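Local coordinates for VP4 CORE protein (Bluetongue virus, PDB 2JHP) that caps viral RNA as a multifunctional enzyme of the bluetongue virus core, with bound guanine and S-adenosyl-L-homocysteine marking its sites, at residues A[109-112]-A[113-116]; A[121-124]-A[125-128]; A[393-397]-A[398-402]; A[460-463]-A[464-467]; A[472-475]-A[476-480]. One frame throughout, in Å; residues are numbered along the deposited sequence.

All five contacts are local. Interactions 1 and 2, the first at the surface and the second partly buried, share helix 114-128, one at its start and the other at its end, and each meets a ligand: a backbone carbonyl holds guanine in interaction 1, whereas an arginine side chain holds S-adenosyl-L-homocysteine in interaction 2. Interaction 3, also at the surface, grips the adenine of that same cofactor product. Interactions 3 and 4 lie at the two outer strands of one mixed sheet, 393-394 and 466-469, and both use tight turns. Interactions 4 and 5 are buried; helix 470-480 of interaction 5 follows strand 466-469 directly and packs on interaction 2. Polar bonds dominate interactions 3 and 4, apolar packing interaction 5.

Interaction 1: A[109-112]-A[113-116]; sequences RRIR and MRKG. With GUN (guanine), chain E.
Met113 leans back against Arg109 and Arg110 where helix 99-112 gives way to helix 114-128. Starting at the backbone, its CB rests 3.5 Å from Arg110 O. CG lies opposite the carbonyl carbon (chi1 -69°), which turns the chain back along the preceding helical turn, and it comes within 3.3 Å of Arg109 O. The thioether then runs on and its CE methyl ends 3.5 Å from CG of Arg109, a methylene of the arginine chain, which it crosses at a slant. Methionine suits this buried place because its long apolar thioether can bend at chi3 to touch both the Arg109 methylenes and Val87 of strand 87-88, with Asp86 and Thr490 also in contact.

The backbone here is loosely bonded. Met113 N shares weak bonds between Arg109 O and Arg110 O, and Arg114 N makes another weak one to Ile111 O (3.4 Å), as expected where one helix hands over to the next. Beyond this join the extended chain of Arg114 carries its guanidinium out so that Ile111 CG1 lies over one face, while Trp495 provides a cation-pi partner. Arg110, by contrast, points its charge to Asp492 and Asp47 in salt bridges.

The carbonyl of Arg114 faces the ligand: guanine N2 approaches Arg114 O at 2.9 Å, with a bent, weak hydrogen bond, and Tyr446 OH holds the base as well. Adenine has no 2-amino group, so this contact could contribute to recognition of guanine, though the weak bond alone does not establish selectivity.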
# COMPACT_ATOMS: atom_id res chain seq x y z
N ARG A 109 4.20 16.72 -7.25
CA ARG A 109 4.96 15.52 -7.61
C ARG A 109 5.41 14.80 -6.35
O ARG A 109 5.45 13.58 -6.29
CB ARG A 109 6.16 15.84 -8.50
CG ARG A 109 7.08 14.64 -8.72
CD ARG A 109 6.62 13.70 -9.83
NE ARG A 109 7.21 14.13 -11.10
CZ ARG A 109 6.61 14.91 -11.99
NH1 ARG A 109 7.26 15.25 -13.10
NH2 ARG A 109 5.37 15.36 -11.79
N ARG A 110 5.69 15.56 -5.30
CA ARG A 110 6.03 14.98 -4.01
C ARG A 110 4.90 14.09 -3.44
O ARG A 110 5.16 12.98 -2.94
CB ARG A 110 6.41 16.08 -3.04
CG ARG A 110 7.38 15.64 -2.04
CD ARG A 110 8.71 16.28 -2.25
NE ARG A 110 9.03 17.27 -1.22
CZ ARG A 110 9.37 17.01 0.04
NH1 ARG A 110 9.44 15.78 0.54
NH2 ARG A 110 9.65 18.01 0.80
N ILE A 111 3.65 14.56 -3.52
CA ILE A 111 2.49 13.76 -3.09
C ILE A 111 2.35 12.49 -3.93
O ILE A 111 2.01 11.43 -3.41
CB ILE A 111 1.16 14.56 -3.12
CG1 ILE A 111 1.15 15.62 -2.01
CG2 ILE A 111 -0.04 13.61 -2.99
CD1 ILE A 111 -0.08 16.52 -2.02
N ARG A 112 2.62 12.60 -5.23
CA ARG A 112 2.60 11.43 -6.12
C ARG A 112 3.67 10.38 -5.80
O ARG A 112 3.46 9.20 -6.06
CB ARG A 112 2.69 11.86 -7.58
CG ARG A 112 1.48 12.65 -8.09
CD ARG A 112 0.30 11.74 -8.45
NE ARG A 112 -0.94 12.49 -8.67
CZ ARG A 112 -1.27 13.09 -9.81
NH1 ARG A 112 -0.46 13.04 -10.86
NH2 ARG A 112 -2.42 13.75 -9.90
N MET A 113 4.80 10.80 -5.23
CA MET A 113 5.92 9.90 -4.92
C MET A 113 5.65 8.95 -3.76
O MET A 113 6.39 7.99 -3.57
CB MET A 113 7.18 10.68 -4.58
CG MET A 113 7.81 11.41 -5.72
SD MET A 113 9.34 12.17 -5.18
CE MET A 113 9.28 13.60 -6.21
N ARG A 114 4.63 9.26 -2.96
CA ARG A 114 4.26 8.40 -1.83
C ARG A 114 3.96 7.00 -2.30
O ARG A 114 4.32 6.04 -1.63
CB ARG A 114 3.04 8.93 -1.09
CG ARG A 114 3.26 10.23 -0.35
CD ARG A 114 1.97 10.70 0.25
NE ARG A 114 2.13 12.04 0.82
CZ ARG A 114 1.20 12.66 1.52
NH1 ARG A 114 0.03 12.08 1.76
NH2 ARG A 114 1.44 13.88 1.99
N LYS A 115 3.33 6.88 -3.47
CA LYS A 115 2.95 5.59 -4.02
C LYS A 115 4.20 4.75 -4.25
O LYS A 115 4.21 3.56 -3.96
CB LYS A 115 2.18 5.76 -5.32
CG LYS A 115 1.09 4.73 -5.53
CD LYS A 115 0.67 4.64 -7.01
CE LYS A 115 1.29 3.42 -7.66
NZ LYS A 115 1.21 3.44 -9.13
N GLY A 116 5.26 5.39 -4.74
CA GLY A 116 6.52 4.72 -5.02
C GLY A 116 7.10 4.10 -3.76
O GLY A 116 7.59 2.96 -3.79
N9 GUN E . 0.49 3.46 -1.11
C8 GUN E . -0.79 3.28 -0.80
N7 GUN E . -1.04 3.89 0.36
C5 GUN E . 0.08 4.46 0.79
C6 GUN E . 0.41 5.22 1.92
O6 GUN E . -0.44 5.48 2.77
N1 GUN E . 1.72 5.69 2.07
C2 GUN E . 2.67 5.37 1.09
N2 GUN E . 3.91 5.79 1.20
N3 GUN E . 2.31 4.64 0.01
C4 GUN E . 1.06 4.18 -0.15

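Interaction 2: A[121-124]-A[125-128]; sequences LRNY and AFKM. With SAH (S-adenosyl-L-homocysteine), chain B.
Arg122 and Phe126, one helical turn apart, run side by side and point the same way, with CE1 of the ring 3.6 Å from Arg122 CG. The arginine goes on past the ring to S-adenosyl-L-homocysteine. Its NE gives a nearly straight hydrogen bond to the ligand's O (2.9 Å, 162°), which sits in the guanidinium plane at its edge, and NH2 bonds OXT at 3.0 Å, with a longer, weak bond to O besides. The bend at chi3 (-60°) swings the guanidinium round so that NE and NH2 both face the carboxylate. Its remaining nitrogen, NH1, is engaged by Asp119 in a salt bridge, which would restrain the rotation of the group. Guanine also touches Arg122.

In the next shell Phe126 stacks with Phe132 and meets His148 edge-to-face, so the flat ring, itself held by these two, probably keeps the arginine's methylenes in line. A separate contact of the same helix has Met128 CG over a face of the Tyr124 ring, 4.0 Å from its centroid, a CH-pi contact with the sulfur placed obliquely beside it as a Met-aromatic pair. Tyr124 OH is bound by Glu505.

Two nitrogens facing two carboxylate oxygens suit the amino-acid end of the cofactor product in both charge and shape. The contact thus probably fixes that end of the ligand beside the guanine.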
# COMPACT_ATOMS: atom_id res chain seq x y z
N LEU A 121 7.94 -1.24 -0.76
CA LEU A 121 7.72 -2.09 0.40
C LEU A 121 6.74 -3.22 0.12
O LEU A 121 6.88 -4.30 0.67
CB LEU A 121 7.24 -1.27 1.59
CG LEU A 121 8.17 -0.21 2.17
CD1 LEU A 121 7.61 0.28 3.52
CD2 LEU A 121 9.59 -0.71 2.33
N ARG A 122 5.73 -2.97 -0.71
CA ARG A 122 4.71 -3.97 -0.95
C ARG A 122 5.23 -5.06 -1.88
O ARG A 122 4.84 -6.22 -1.74
CB ARG A 122 3.44 -3.35 -1.51
CG ARG A 122 2.19 -4.17 -1.19
CD ARG A 122 0.89 -3.54 -1.70
NE ARG A 122 0.68 -2.22 -1.12
CZ ARG A 122 1.00 -1.09 -1.73
NH1 ARG A 122 1.51 -1.14 -2.95
NH2 ARG A 122 0.80 0.07 -1.13
N ASN A 123 6.10 -4.69 -2.82
CA ASN A 123 6.65 -5.66 -3.74
C ASN A 123 7.55 -6.63 -3.02
O ASN A 123 7.45 -7.80 -3.24
CB ASN A 123 7.33 -5.00 -4.93
CG ASN A 123 6.33 -4.27 -5.84
OD1 ASN A 123 5.10 -4.37 -5.68
ND2 ASN A 123 6.85 -3.51 -6.80
N TYR A 124 8.37 -6.13 -2.10
CA TYR A 124 9.16 -7.01 -1.23
C TYR A 124 8.24 -7.99 -0.50
O TYR A 124 8.54 -9.20 -0.40
CB TYR A 124 10.00 -6.19 -0.24
CG TYR A 124 10.56 -7.00 0.93
CD1 TYR A 124 11.74 -7.74 0.80
CD2 TYR A 124 9.91 -7.01 2.17
CE1 TYR A 124 12.25 -8.47 1.87
CE2 TYR A 124 10.41 -7.75 3.26
CZ TYR A 124 11.59 -8.48 3.10
OH TYR A 124 12.09 -9.22 4.16
N ALA A 125 7.11 -7.46 -0.02
CA ALA A 125 6.13 -8.23 0.74
C ALA A 125 5.42 -9.31 -0.08
O ALA A 125 5.06 -10.35 0.47
CB ALA A 125 5.11 -7.32 1.43
N PHE A 126 5.23 -9.07 -1.38
CA PHE A 126 4.61 -10.07 -2.24
C PHE A 126 5.59 -11.21 -2.50
O PHE A 126 5.18 -12.35 -2.76
CB PHE A 126 4.12 -9.48 -3.56
CG PHE A 126 2.82 -8.74 -3.46
CD1 PHE A 126 2.75 -7.37 -3.73
CD2 PHE A 126 1.64 -9.41 -3.09
CE1 PHE A 126 1.52 -6.68 -3.63
CE2 PHE A 126 0.42 -8.73 -2.99
CZ PHE A 126 0.36 -7.36 -3.26
N LYS A 127 6.88 -10.89 -2.42
CA LYS A 127 7.94 -11.89 -2.59
C LYS A 127 8.09 -12.75 -1.35
O LYS A 127 8.45 -13.92 -1.45
CB LYS A 127 9.28 -11.24 -2.95
CG LYS A 127 9.30 -10.49 -4.28
CD LYS A 127 8.91 -11.42 -5.43
CE LYS A 127 8.76 -10.68 -6.74
NZ LYS A 127 8.00 -11.51 -7.73
N MET A 128 7.80 -12.17 -0.18
CA MET A 128 8.09 -12.84 1.08
C MET A 128 6.87 -13.27 1.90
O MET A 128 7.04 -13.94 2.92
CB MET A 128 9.02 -11.97 1.94
CG MET A 128 10.31 -11.55 1.26
SD MET A 128 11.43 -12.91 0.95
CE MET A 128 12.84 -12.04 0.27
N SAH B . -2.27 -2.05 3.54
CA SAH B . -2.55 -1.26 2.29
CB SAH B . -3.57 -0.13 2.46
CG SAH B . -3.76 0.53 3.82
SD SAH B . -5.24 1.58 3.81
C SAH B . -1.29 -0.76 1.61
O SAH B . -0.30 -1.50 1.51
OXT SAH B . -1.24 0.36 1.11
C5' SAH B . -5.60 1.10 5.52
C4' SAH B . -6.72 0.08 5.64
O4' SAH B . -6.51 -0.77 6.75
C3' SAH B . -8.09 0.74 5.82
O3' SAH B . -8.99 0.02 5.00
C2' SAH B . -8.43 0.48 7.28
O2' SAH B . -9.80 0.30 7.50
C1' SAH B . -7.68 -0.82 7.56
N9 SAH B . -7.37 -1.02 8.99
C8 SAH B . -7.02 -0.06 9.91
N7 SAH B . -6.83 -0.67 11.12
C5 SAH B . -7.06 -1.99 10.98
C6 SAH B . -7.00 -3.07 11.87
N6 SAH B . -6.67 -2.87 13.14
N1 SAH B . -7.29 -4.35 11.43
C2 SAH B . -7.63 -4.56 10.10
N3 SAH B . -7.68 -3.50 9.21
C4 SAH B . -7.40 -2.23 9.64

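Interaction 3: A[393-397]-A[398-402]; sequences VRKNG and LLHES. With SAH (S-adenosyl-L-homocysteine), chain B.
The His400 imidazole is met at its edge by Lys395, whose CE lies close to the ring plane and 3.5 Å from CD2. The lysine's CG touches the same carbon, so its methylenes rather than its amine make the contact. His133 and Tyr151 also meet this ring, with inclined planes.

The other flat group, the Asn396 carboxamide, has its CG anti to the backbone N (chi1 -171°), and this carries OD1 to two donors. Leu398 N reaches it at 3.1 Å, closing an Asx turn, and N6 of the S-adenosyl-L-homocysteine adenine reaches it at 3.1 Å as well. Leu399 CD1 packs 3.8 Å from ND2 of the amide, and Leu398 CD1 comes 3.6 Å from adenine N6, lending an apolar flank.

The same residues form a tight turn in which Leu399 N donates to Asn396 O at 2.8 Å, arriving well above the carbonyl plane. Gly397, at the corner, turns its own N to adenine N1 (3.2 Å). Glycine suits the tight turn, since a CB here would sit close to Leu398 N.

A side-chain acceptor for N6 followed by a backbone donor for N1 reads the Watson-Crick edge of adenine. This pairing, just after strand 393-394, resembles the way many class I methyltransferases hold adenine, and is consistent with the turn favouring adenine over bases lacking that donor and acceptor pattern.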
# COMPACT_ATOMS: atom_id res chain seq x y z
N VAL A 393 -11.05 -10.82 2.56
CA VAL A 393 -11.57 -11.42 3.78
C VAL A 393 -11.50 -10.39 4.90
O VAL A 393 -10.45 -9.83 5.20
CB VAL A 393 -10.81 -12.70 4.19
CG1 VAL A 393 -11.56 -13.41 5.32
CG2 VAL A 393 -10.67 -13.63 2.99
N ARG A 394 -12.67 -10.12 5.47
CA ARG A 394 -12.82 -9.15 6.57
C ARG A 394 -12.26 -9.80 7.85
O ARG A 394 -12.79 -10.80 8.31
CB ARG A 394 -14.29 -8.73 6.71
CG ARG A 394 -14.51 -7.55 7.63
CD ARG A 394 -15.80 -6.82 7.38
NE ARG A 394 -15.83 -5.59 8.17
CZ ARG A 394 -15.40 -4.40 7.75
NH1 ARG A 394 -14.90 -4.26 6.52
NH2 ARG A 394 -15.48 -3.35 8.55
N LYS A 395 -11.16 -9.24 8.36
CA LYS A 395 -10.43 -9.75 9.54
C LYS A 395 -9.62 -8.62 10.16
O LYS A 395 -8.97 -7.86 9.45
CB LYS A 395 -9.46 -10.85 9.12
CG LYS A 395 -9.41 -12.07 10.02
CD LYS A 395 -10.37 -13.13 9.50
CE LYS A 395 -10.13 -14.49 10.14
NZ LYS A 395 -10.81 -15.57 9.36
N ASN A 396 -9.64 -8.53 11.49
CA ASN A 396 -8.82 -7.55 12.20
C ASN A 396 -7.40 -8.07 12.41
O ASN A 396 -7.17 -9.01 13.17
CB ASN A 396 -9.46 -7.15 13.54
CG ASN A 396 -8.76 -5.95 14.21
OD1 ASN A 396 -7.55 -5.73 14.03
ND2 ASN A 396 -9.52 -5.18 14.98
N GLY A 397 -6.45 -7.40 11.75
CA GLY A 397 -5.06 -7.80 11.75
C GLY A 397 -4.49 -8.06 13.12
O GLY A 397 -3.75 -9.04 13.31
N LEU A 398 -4.85 -7.21 14.09
CA LEU A 398 -4.33 -7.31 15.45
C LEU A 398 -4.84 -8.55 16.16
O LEU A 398 -4.18 -9.06 17.05
CB LEU A 398 -4.69 -6.07 16.27
CG LEU A 398 -4.35 -4.69 15.72
CD1 LEU A 398 -5.20 -3.63 16.38
CD2 LEU A 398 -2.87 -4.39 15.87
N LEU A 399 -6.01 -9.03 15.75
CA LEU A 399 -6.64 -10.16 16.44
C LEU A 399 -6.49 -11.47 15.70
O LEU A 399 -6.86 -12.53 16.21
CB LEU A 399 -8.13 -9.86 16.68
CG LEU A 399 -8.48 -8.59 17.47
CD1 LEU A 399 -9.93 -8.18 17.20
CD2 LEU A 399 -8.22 -8.80 18.96
N HIS A 400 -5.95 -11.42 14.49
CA HIS A 400 -5.80 -12.60 13.67
C HIS A 400 -4.50 -13.33 14.00
O HIS A 400 -3.41 -12.75 13.93
CB HIS A 400 -5.85 -12.21 12.19
CG HIS A 400 -5.73 -13.36 11.25
ND1 HIS A 400 -4.54 -13.72 10.67
CD2 HIS A 400 -6.66 -14.24 10.79
CE1 HIS A 400 -4.73 -14.77 9.89
NE2 HIS A 400 -6.01 -15.10 9.94
N GLU A 401 -4.62 -14.60 14.38
CA GLU A 401 -3.45 -15.46 14.55
C GLU A 401 -3.23 -16.26 13.27
O GLU A 401 -4.13 -16.95 12.80
CB GLU A 401 -3.59 -16.38 15.77
CG GLU A 401 -2.27 -16.98 16.25
CD GLU A 401 -2.30 -17.47 17.69
OE1 GLU A 401 -2.90 -16.78 18.55
OE2 GLU A 401 -1.72 -18.55 17.97
N SER A 402 -2.04 -16.16 12.69
CA SER A 402 -1.77 -16.75 11.38
C SER A 402 -0.81 -17.93 11.40
O SER A 402 0.01 -18.07 12.30
CB SER A 402 -1.25 -15.68 10.41
OG SER A 402 -0.45 -14.72 11.06
N SAH B . -2.27 -2.05 3.54
CA SAH B . -2.55 -1.26 2.29
CB SAH B . -3.57 -0.13 2.46
CG SAH B . -3.76 0.53 3.82
SD SAH B . -5.24 1.58 3.81
C SAH B . -1.29 -0.76 1.61
O SAH B . -0.30 -1.50 1.51
OXT SAH B . -1.24 0.36 1.11
C5' SAH B . -5.60 1.10 5.52
C4' SAH B . -6.72 0.08 5.64
O4' SAH B . -6.51 -0.77 6.75
C3' SAH B . -8.09 0.74 5.82
O3' SAH B . -8.99 0.02 5.00
C2' SAH B . -8.43 0.48 7.28
O2' SAH B . -9.80 0.30 7.50
C1' SAH B . -7.68 -0.82 7.56
N9 SAH B . -7.37 -1.02 8.99
C8 SAH B . -7.02 -0.06 9.91
N7 SAH B . -6.83 -0.67 11.12
C5 SAH B . -7.06 -1.99 10.98
C6 SAH B . -7.00 -3.07 11.87
N6 SAH B . -6.67 -2.87 13.14
N1 SAH B . -7.29 -4.35 11.43
C2 SAH B . -7.63 -4.56 10.10
N3 SAH B . -7.68 -3.50 9.21
C4 SAH B . -7.40 -2.23 9.64

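Interaction 4: A[460-463]-A[464-467]; sequences GSYR and DIRI
The backbones of Tyr462 and Ile465 pair across a tight turn, their side chains alongside each other and pointing the same way. Tyr462 N donates to Ile465 O at 2.9 Å, in the carbonyl plane and on a lone pair (160° at the hydrogen), while the return bond from Ile465 N to Tyr462 O is bent and weak. Tyr462 O has a stronger partner: Arg466 NH1 binds it at 2.7 Å. The same guanidinium gives NH2 to Arg463 O (2.9 Å), approaching from above that carbonyl plane. Bends at chi2 and chi3 fold the arginine back over the turn it follows, so its two terminal nitrogens tie down successive carbonyls. A planar group with several N-H bonds is well suited to this, and others have partners too: NE forms a salt bridge with Asp567, and NH2 also donates to Glu505 O.

Asp567 further takes bonds from Ser461 OG and Ile467 N. At the tip, Arg463 and Asp464 run alongside each other and pair in a salt bridge, NH2 to OD2 at 3.3 Å. Apolar contacts line the pair: Ile465 CB lies at the edge of the Tyr462 ring, and Ser461 CB touches Ile467 CG2 at 3.5 Å. Gly460 suits its place because a CB there would clash with Ile467 CG1.

With helical backbone angles at Arg463 and Asp464, this is a type I beta turn; it links helix 453-460 to strand 466-469, an outermost strand of a sheet with the strand order of class I methyltransferases.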
# COMPACT_ATOMS: atom_id res chain seq x y z
N GLY A 460 11.01 -2.85 19.13
CA GLY A 460 10.95 -3.45 17.80
C GLY A 460 12.10 -4.37 17.44
O GLY A 460 11.91 -5.33 16.71
N SER A 461 13.30 -4.07 17.95
CA SER A 461 14.51 -4.75 17.52
C SER A 461 14.73 -6.11 18.18
O SER A 461 14.84 -6.21 19.41
CB SER A 461 15.73 -3.87 17.75
OG SER A 461 16.93 -4.53 17.37
N TYR A 462 14.77 -7.15 17.35
CA TYR A 462 15.11 -8.50 17.81
C TYR A 462 16.18 -9.11 16.93
O TYR A 462 16.47 -8.63 15.83
CB TYR A 462 13.88 -9.41 17.80
CG TYR A 462 12.80 -9.01 18.77
CD1 TYR A 462 11.82 -8.07 18.40
CD2 TYR A 462 12.74 -9.57 20.06
CE1 TYR A 462 10.82 -7.69 19.29
CE2 TYR A 462 11.72 -9.19 20.96
CZ TYR A 462 10.78 -8.24 20.55
OH TYR A 462 9.78 -7.86 21.41
N ARG A 463 16.78 -10.18 17.43
CA ARG A 463 17.72 -10.96 16.66
C ARG A 463 17.22 -11.09 15.20
O ARG A 463 17.91 -10.69 14.26
CB ARG A 463 17.86 -12.32 17.34
CG ARG A 463 19.10 -13.13 17.02
CD ARG A 463 18.98 -14.51 17.67
NE ARG A 463 17.83 -15.27 17.16
CZ ARG A 463 16.67 -15.43 17.80
NH1 ARG A 463 16.47 -14.90 19.00
NH2 ARG A 463 15.69 -16.14 17.23
N ASP A 464 15.99 -11.58 15.03
CA ASP A 464 15.40 -11.75 13.69
C ASP A 464 14.59 -10.58 13.16
O ASP A 464 14.20 -10.58 12.00
CB ASP A 464 14.53 -13.01 13.65
CG ASP A 464 15.34 -14.30 13.82
OD1 ASP A 464 16.58 -14.27 13.62
OD2 ASP A 464 14.74 -15.34 14.16
N ILE A 465 14.33 -9.58 14.01
CA ILE A 465 13.55 -8.42 13.57
C ILE A 465 14.38 -7.15 13.48
O ILE A 465 14.87 -6.63 14.49
CB ILE A 465 12.26 -8.19 14.41
CG1 ILE A 465 11.39 -9.44 14.46
CG2 ILE A 465 11.44 -7.01 13.84
CD1 ILE A 465 10.71 -9.79 13.14
N ARG A 466 14.54 -6.70 12.25
CA ARG A 466 15.25 -5.49 11.89
C ARG A 466 14.27 -4.30 11.98
O ARG A 466 13.18 -4.33 11.42
CB ARG A 466 15.76 -5.67 10.47
CG ARG A 466 17.22 -5.30 10.20
CD ARG A 466 18.20 -6.36 10.70
NE ARG A 466 18.30 -6.28 12.16
CZ ARG A 466 17.93 -7.26 12.98
NH1 ARG A 466 18.04 -7.09 14.29
NH2 ARG A 466 17.46 -8.40 12.50
N ILE A 467 14.66 -3.26 12.72
CA ILE A 467 13.77 -2.11 12.92
C ILE A 467 14.43 -0.81 12.46
O ILE A 467 15.45 -0.39 13.00
CB ILE A 467 13.25 -2.02 14.40
CG1 ILE A 467 12.15 -0.96 14.55
CG2 ILE A 467 14.36 -1.75 15.38
CD1 ILE A 467 10.81 -1.40 13.99

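Interaction 5: A[472-475]-A[476-480]; sequences GAIL and FLMWR
Ile474 O receives Met478 N in the shortest of the backbone bonds here, 2.7 Å and nearly straight at 161°. Phe476 N to Gly472 O is almost as short (2.8 Å), and Leu477 N to Ala473 O and Trp479 N to Leu475 O continue the i to i+4 pattern of an alpha helix. Phe476 O in turn accepts Arg480 N at 2.9 Å, so the spiral holds to the end of the segment.

Met478 is the side chain that joins the two turns. Its chain runs extended beyond CG (chi2 -175°) and lies across two partners: SD comes 3.7 Å from Leu475 CD1, and the CE methyl reaches Ile474 CG2 at 3.9 Å. Both are slanting crossings of apolar chains, and a long unbranched thioether can touch two residues of the preceding turn at once. Leu477 CG lies 3.4 Å from Ala473 O, its first torsion turning it back along the helix. Ala473, with its small methyl, suits the close seat against Val501 of strand 499-503.

Outward, different sides of the helix meet different partners. Ile474 and Leu477 pack on helix 114-128, where Leu477 CD2 lies 3.5 Å from Tyr124 CD1, and Leu121 fits against both. Leu475 and Trp479 face helix 59-64, with Trp479 NE1 hydrogen-bonded to Ser593 O, while Ala473 and Phe476 rest on strand 499-503. Phe476 also meets Trp570. Helix 470-480 is therefore wedged between two helices and the sheet.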
# COMPACT_ATOMS: atom_id res chain seq x y z
N GLY A 472 15.70 4.28 5.79
CA GLY A 472 16.64 3.22 6.14
C GLY A 472 16.19 1.89 5.57
O GLY A 472 16.99 1.15 4.98
N ALA A 473 14.91 1.61 5.73
CA ALA A 473 14.29 0.37 5.28
C ALA A 473 14.45 0.19 3.78
O ALA A 473 14.74 -0.92 3.32
CB ALA A 473 12.84 0.34 5.67
N ILE A 474 14.26 1.27 3.03
CA ILE A 474 14.38 1.21 1.57
C ILE A 474 15.84 0.99 1.16
O ILE A 474 16.13 0.16 0.31
CB ILE A 474 13.78 2.47 0.91
CG1 ILE A 474 12.25 2.50 1.06
CG2 ILE A 474 14.23 2.59 -0.55
CD1 ILE A 474 11.42 1.64 0.06
N LEU A 475 16.75 1.73 1.78
CA LEU A 475 18.17 1.64 1.52
C LEU A 475 18.72 0.25 1.87
O LEU A 475 19.62 -0.26 1.20
CB LEU A 475 18.90 2.71 2.33
CG LEU A 475 19.29 4.03 1.64
CD1 LEU A 475 18.92 4.09 0.16
CD2 LEU A 475 18.75 5.21 2.40
N PHE A 476 18.17 -0.34 2.93
CA PHE A 476 18.48 -1.71 3.28
C PHE A 476 18.09 -2.66 2.15
O PHE A 476 18.87 -3.54 1.78
CB PHE A 476 17.78 -2.10 4.58
CG PHE A 476 18.21 -3.44 5.10
CD1 PHE A 476 19.41 -3.59 5.79
CD2 PHE A 476 17.41 -4.57 4.91
CE1 PHE A 476 19.81 -4.81 6.28
CE2 PHE A 476 17.80 -5.79 5.40
CZ PHE A 476 19.01 -5.92 6.09
N LEU A 477 16.88 -2.49 1.62
CA LEU A 477 16.37 -3.35 0.55
C LEU A 477 17.05 -3.07 -0.77
O LEU A 477 17.23 -3.98 -1.55
CB LEU A 477 14.84 -3.23 0.41
CG LEU A 477 14.02 -3.72 1.60
CD1 LEU A 477 12.60 -3.15 1.61
CD2 LEU A 477 14.02 -5.24 1.63
N MET A 478 17.42 -1.82 -1.03
CA MET A 478 18.26 -1.54 -2.18
C MET A 478 19.52 -2.44 -2.13
O MET A 478 19.94 -3.02 -3.14
CB MET A 478 18.66 -0.07 -2.25
CG MET A 478 17.60 0.80 -2.87
SD MET A 478 18.13 2.51 -3.06
CE MET A 478 16.60 3.29 -3.54
N TRP A 479 20.08 -2.56 -0.93
CA TRP A 479 21.37 -3.18 -0.68
C TRP A 479 21.31 -4.71 -0.68
O TRP A 479 22.20 -5.35 -1.22
CB TRP A 479 21.89 -2.64 0.65
CG TRP A 479 23.17 -3.19 1.14
CD1 TRP A 479 24.30 -3.41 0.43
CD2 TRP A 479 23.47 -3.52 2.50
NE1 TRP A 479 25.29 -3.90 1.25
CE2 TRP A 479 24.81 -3.97 2.53
CE3 TRP A 479 22.74 -3.50 3.69
CZ2 TRP A 479 25.42 -4.40 3.71
CZ3 TRP A 479 23.35 -3.93 4.86
CH2 TRP A 479 24.67 -4.38 4.86
N ARG A 480 20.27 -5.26 -0.06
CA ARG A 480 20.09 -6.70 0.10
C ARG A 480 19.31 -7.35 -1.06
O ARG A 480 19.61 -8.48 -1.46
CB ARG A 480 19.40 -7.00 1.45
CG ARG A 480 19.12 -8.48 1.74
CD ARG A 480 20.12 -9.09 2.69
NE ARG A 480 19.71 -9.00 4.09
CZ ARG A 480 20.55 -9.14 5.13
NH1 ARG A 480 21.85 -9.36 4.93
NH2 ARG A 480 20.08 -9.04 6.36